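Local atomic coordinates of neural-cadherin (Drosophila melanogaster, PDB entry 3UBH), a protein that mediates calcium-dependent, mainly homophilic adhesion between cells as a cadherin of the fly nervous system, represented here by four of its extracellular cadherin domains. Residues L326-A331 against T411-T416; L363-H368 against E393-A398. One frame throughout, in Å; residues are numbered along the deposited sequence.

Overall arrangement
Both contacts belong to the last cadherin domain of this four-domain fragment and lie in one mixed sheet, whose order is 328-335, 407-417, 391-400, 360-364. Contact 1 joins the first outer strand to its neighbour in parallel; contact 2 joins the other outer strand to its own neighbour in antiparallel fashion. The two inner strands meet between them, where V412 packs on F394 and V396. Each contact is partly buried, with V412, V414, Y329, F394 and V396 turned to the interior. Contact 1 adds charged and amide groups about R413 on its outward face; contact 2 relies on backbone bonds and one serine hydroxyl, with its apolar packing on the inward side.

Contact 1. Residues L326-A331 against T411-T416; sequences LPDYQA and TVRVYT
The parallel pairing of the A' and G strands of a cadherin domain brings 328-331 alongside 411-416, with the short axes 4.6 Å apart and only 10° from parallel. Backbone hydrogen bonds run in the staggered pattern of parallel strands: Y329 N gives to T411 O (2.9 Å), Y329 O accepts from R413 N, A331 N gives to R413 O, and A331 O accepts from Y415 N at 3.0 Å.

R413 dominates the face it shares with D328 and Q330. Its chain bends about the CG-CD bond (chi3 -64°), which turns the guanidinium back over strand A'. NH1 forms a salt bridge to D328 OD1 at 2.8 Å, the nitrogen lying above the carboxylate plane while the oxygen stays close to the guanidinium plane; NH2 adds a weak bond to the same oxygen. NH2 also makes a weak and less certain bond to Q330 OE1, whose amide plane is turned 63° from the guanidinium. The amide's other end, NE2, comes within 3.4 Å of Y415 CE2, approaching the ring obliquely. Y415 in turn stacks on H332 and meets Y391 edge to face.

On the opposite face Y329 CB touches V412 CG2 at 4.1 Å, and the Y329 side chain touches L345 and V347 of strand 343-350. L326 N gives a hydrogen bond to Y329 OH (3.2 Å), and L326 CB lies over one face of the ring, tying the approach to the strand onto its first inward residue. A mixed sheet in which strand A' runs parallel to the last strand, G, facing a second sheet across an apolar core, is characteristic of the Greek-key beta-sandwich of cadherin domains.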
# COMPACT_ATOMS: atom_id res chain seq x y z
N LEU A 326 -7.87 -38.69 15.76
CA LEU A 326 -8.19 -39.52 16.92
C LEU A 326 -7.71 -38.82 18.20
O LEU A 326 -6.82 -37.96 18.14
CB LEU A 326 -7.57 -40.91 16.77
CG LEU A 326 -7.78 -41.70 15.46
CD1 LEU A 326 -7.20 -43.10 15.56
CD2 LEU A 326 -9.24 -41.78 15.06
N PRO A 327 -8.32 -39.14 19.36
CA PRO A 327 -7.79 -38.57 20.62
C PRO A 327 -6.48 -39.22 21.08
O PRO A 327 -5.74 -38.62 21.85
CB PRO A 327 -8.91 -38.85 21.63
CG PRO A 327 -9.63 -40.03 21.08
CD PRO A 327 -9.52 -39.96 19.59
N ASP A 328 -6.23 -40.44 20.64
CA ASP A 328 -4.95 -41.11 20.93
C ASP A 328 -4.71 -42.26 19.96
O ASP A 328 -5.64 -42.75 19.33
CB ASP A 328 -4.85 -41.58 22.39
CG ASP A 328 -5.97 -42.50 22.78
OD1 ASP A 328 -5.71 -43.72 22.91
OD2 ASP A 328 -7.11 -41.99 22.96
N TYR A 329 -3.45 -42.66 19.83
CA TYR A 329 -3.08 -43.67 18.86
C TYR A 329 -2.35 -44.82 19.54
O TYR A 329 -1.57 -44.63 20.47
CB TYR A 329 -2.21 -43.07 17.76
CG TYR A 329 -2.90 -41.99 16.95
CD1 TYR A 329 -2.92 -40.67 17.40
CD2 TYR A 329 -3.52 -42.29 15.75
CE1 TYR A 329 -3.56 -39.67 16.66
CE2 TYR A 329 -4.16 -41.31 15.00
CZ TYR A 329 -4.18 -40.00 15.46
OH TYR A 329 -4.83 -39.02 14.73
N GLN A 330 -2.60 -46.02 19.03
CA GLN A 330 -2.13 -47.24 19.66
C GLN A 330 -1.75 -48.24 18.57
O GLN A 330 -2.51 -48.47 17.64
CB GLN A 330 -3.28 -47.79 20.48
CG GLN A 330 -2.90 -48.68 21.61
CD GLN A 330 -4.11 -49.15 22.39
OE1 GLN A 330 -5.19 -48.57 22.29
NE2 GLN A 330 -3.93 -50.19 23.19
N ALA A 331 -0.56 -48.82 18.68
CA ALA A 331 -0.17 -49.93 17.79
C ALA A 331 0.17 -51.14 18.65
O ALA A 331 0.80 -51.00 19.70
CB ALA A 331 1.01 -49.55 16.92
N THR A 411 -1.63 -38.70 22.62
CA THR A 411 -0.86 -39.80 23.19
C THR A 411 -0.63 -40.85 22.10
O THR A 411 -1.52 -41.08 21.27
CB THR A 411 -1.61 -40.41 24.38
OG1 THR A 411 -1.95 -39.38 25.32
CG2 THR A 411 -0.79 -41.50 25.05
N VAL A 412 0.55 -41.47 22.09
CA VAL A 412 0.80 -42.67 21.29
C VAL A 412 1.34 -43.80 22.17
O VAL A 412 2.26 -43.58 22.97
CB VAL A 412 1.79 -42.42 20.14
CG1 VAL A 412 2.05 -43.69 19.35
CG2 VAL A 412 1.24 -41.38 19.23
N ARG A 413 0.74 -44.98 22.03
CA ARG A 413 1.15 -46.17 22.77
C ARG A 413 1.68 -47.18 21.78
O ARG A 413 1.01 -47.50 20.78
CB ARG A 413 -0.01 -46.77 23.58
CG ARG A 413 -0.61 -45.85 24.66
CD ARG A 413 -1.70 -46.51 25.52
NE ARG A 413 -2.92 -46.90 24.79
CZ ARG A 413 -3.88 -46.07 24.39
NH1 ARG A 413 -3.80 -44.76 24.61
NH2 ARG A 413 -4.93 -46.54 23.73
N VAL A 414 2.88 -47.69 22.03
CA VAL A 414 3.39 -48.78 21.22
C VAL A 414 3.63 -49.98 22.13
O VAL A 414 4.49 -49.93 23.00
CB VAL A 414 4.70 -48.37 20.48
CG1 VAL A 414 5.23 -49.52 19.64
CG2 VAL A 414 4.49 -47.13 19.61
N TYR A 415 2.86 -51.05 21.94
CA TYR A 415 3.09 -52.29 22.68
C TYR A 415 4.00 -53.23 21.88
O TYR A 415 3.69 -53.59 20.74
CB TYR A 415 1.78 -53.00 23.02
CG TYR A 415 0.86 -52.29 24.00
CD1 TYR A 415 0.77 -52.69 25.33
CD2 TYR A 415 0.04 -51.23 23.58
CE1 TYR A 415 -0.10 -52.05 26.23
CE2 TYR A 415 -0.84 -50.58 24.47
CZ TYR A 415 -0.90 -51.00 25.79
OH TYR A 415 -1.76 -50.37 26.66
N THR A 416 5.11 -53.63 22.46
CA THR A 416 6.04 -54.50 21.77
C THR A 416 6.00 -55.93 22.31
O THR A 416 5.41 -56.20 23.35
CB THR A 416 7.47 -53.99 21.91
OG1 THR A 416 7.77 -53.86 23.31
CG2 THR A 416 7.64 -52.63 21.23

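Contact 2. Residues L363-H368 against E393-A398; sequences LVSDDH and EFIVTA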
# COMPACT_ATOMS: atom_id res chain seq x y z
N LEU A 363 6.05 -33.64 15.30
CA LEU A 363 7.13 -33.97 16.23
C LEU A 363 6.74 -35.14 17.14
O LEU A 363 5.57 -35.50 17.25
CB LEU A 363 7.51 -32.75 17.08
CG LEU A 363 7.58 -31.36 16.44
CD1 LEU A 363 7.66 -30.28 17.51
CD2 LEU A 363 8.74 -31.25 15.49
N VAL A 364 7.74 -35.71 17.80
CA VAL A 364 7.55 -36.83 18.71
C VAL A 364 8.44 -36.64 19.95
O VAL A 364 9.60 -36.25 19.82
CB VAL A 364 7.84 -38.14 17.97
CG1 VAL A 364 8.28 -39.22 18.92
CG2 VAL A 364 6.60 -38.58 17.20
N SER A 365 7.89 -36.88 21.14
CA SER A 365 8.59 -36.59 22.40
C SER A 365 9.61 -37.66 22.82
O SER A 365 10.46 -37.43 23.69
CB SER A 365 7.59 -36.35 23.52
OG SER A 365 6.88 -37.53 23.84
N ASP A 366 9.53 -38.82 22.18
CA ASP A 366 10.41 -39.95 22.50
C ASP A 366 11.37 -40.21 21.34
O ASP A 366 10.95 -40.69 20.28
CB ASP A 366 9.55 -41.19 22.75
CG ASP A 366 10.24 -42.22 23.61
OD1 ASP A 366 11.43 -42.51 23.38
OD2 ASP A 366 9.57 -42.75 24.51
N ASP A 367 12.65 -39.92 21.55
CA ASP A 367 13.64 -40.08 20.47
C ASP A 367 13.87 -41.54 20.00
O ASP A 367 14.73 -41.79 19.15
CB ASP A 367 14.95 -39.32 20.78
CG ASP A 367 15.72 -39.89 21.98
OD1 ASP A 367 16.75 -39.27 22.36
OD2 ASP A 367 15.33 -40.94 22.54
N HIS A 368 13.10 -42.48 20.54
CA HIS A 368 13.07 -43.85 20.04
C HIS A 368 12.31 -43.92 18.71
O HIS A 368 12.42 -44.90 17.97
CB HIS A 368 12.42 -44.80 21.05
CG HIS A 368 13.30 -45.15 22.21
ND1 HIS A 368 14.15 -46.23 22.21
CD2 HIS A 368 13.46 -44.55 23.42
CE1 HIS A 368 14.80 -46.28 23.35
NE2 HIS A 368 14.40 -45.28 24.11
N GLU A 393 5.17 -45.09 25.69
CA GLU A 393 4.11 -44.10 25.76
C GLU A 393 4.68 -42.69 25.56
O GLU A 393 5.48 -42.22 26.37
CB GLU A 393 3.38 -44.17 27.10
CG GLU A 393 2.10 -43.37 27.09
CD GLU A 393 1.55 -43.06 28.46
OE1 GLU A 393 2.23 -42.32 29.22
OE2 GLU A 393 0.43 -43.51 28.76
N PHE A 394 4.26 -42.03 24.49
CA PHE A 394 4.79 -40.71 24.15
C PHE A 394 3.78 -39.80 23.43
O PHE A 394 2.66 -40.20 23.11
CB PHE A 394 6.04 -40.85 23.30
CG PHE A 394 5.80 -41.51 21.96
CD1 PHE A 394 5.49 -40.74 20.83
CD2 PHE A 394 5.87 -42.89 21.83
CE1 PHE A 394 5.27 -41.34 19.61
CE2 PHE A 394 5.65 -43.49 20.61
CZ PHE A 394 5.36 -42.71 19.49
N ILE A 395 4.22 -38.58 23.15
CA ILE A 395 3.34 -37.56 22.62
C ILE A 395 3.76 -37.15 21.21
O ILE A 395 4.95 -36.92 20.95
CB ILE A 395 3.30 -36.35 23.57
CG1 ILE A 395 2.79 -36.81 24.94
CG2 ILE A 395 2.41 -35.25 23.02
CD1 ILE A 395 2.69 -35.74 25.98
N VAL A 396 2.79 -37.10 20.30
CA VAL A 396 2.96 -36.48 18.98
C VAL A 396 2.42 -35.06 19.03
O VAL A 396 1.32 -34.80 19.55
CB VAL A 396 2.11 -37.13 17.87
CG1 VAL A 396 2.95 -37.34 16.63
CG2 VAL A 396 1.48 -38.40 18.34
N THR A 397 3.18 -34.15 18.44
CA THR A 397 2.72 -32.80 18.29
C THR A 397 2.48 -32.60 16.82
O THR A 397 3.24 -33.13 16.01
CB THR A 397 3.76 -31.81 18.80
OG1 THR A 397 4.10 -32.15 20.16
CG2 THR A 397 3.23 -30.38 18.75
N ALA A 398 1.38 -31.92 16.48
CA ALA A 398 1.21 -31.31 15.16
C ALA A 398 1.20 -29.78 15.32
O ALA A 398 0.30 -29.21 15.97
CB ALA A 398 -0.04 -31.80 14.47
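F394 has CG between its backbone N and carbonyl carbon (chi1 63°), and V364 holds CG1 anti to its own N (chi1 153°); together these torsions bring the phenyl ring against the valine at an outer strand of the cadherin beta-sandwich. V364 CG1 lies 3.7 Å from F394 CD1, meeting the ring obliquely, while CG2 reaches V396 CG1 at 3.9 Å. D366 CB closes on F394 CB at 3.6 Å, its carboxylate plane steeply inclined to the ring. Beyond these segments F394 stacks on F369 and touches V412, so its ring, on an inner strand, links this sheet to strand 369-371 of the facing one. Replacing F394 with an alanine is likely to leave V364 CG1 and the F369 ring without their aromatic partner and to open a gap between the two sheets.

Where the strands are still regular, L363 and T397 form an antiparallel hydrogen-bonded pair: L363 N gives to T397 O at 2.9 Å, and T397 N returns a bond to L363 O. V364 and V396 follow as the non-hydrogen-bonded pair. As the outer strand ends, S365 N still donates to I395 O (2.9 Å), but the returning bond goes to a side chain. The serine hydroxyl takes the place of a backbone carbonyl, S365 OG accepting from I395 N at 2.9 Å with an N-H...O angle of 165°.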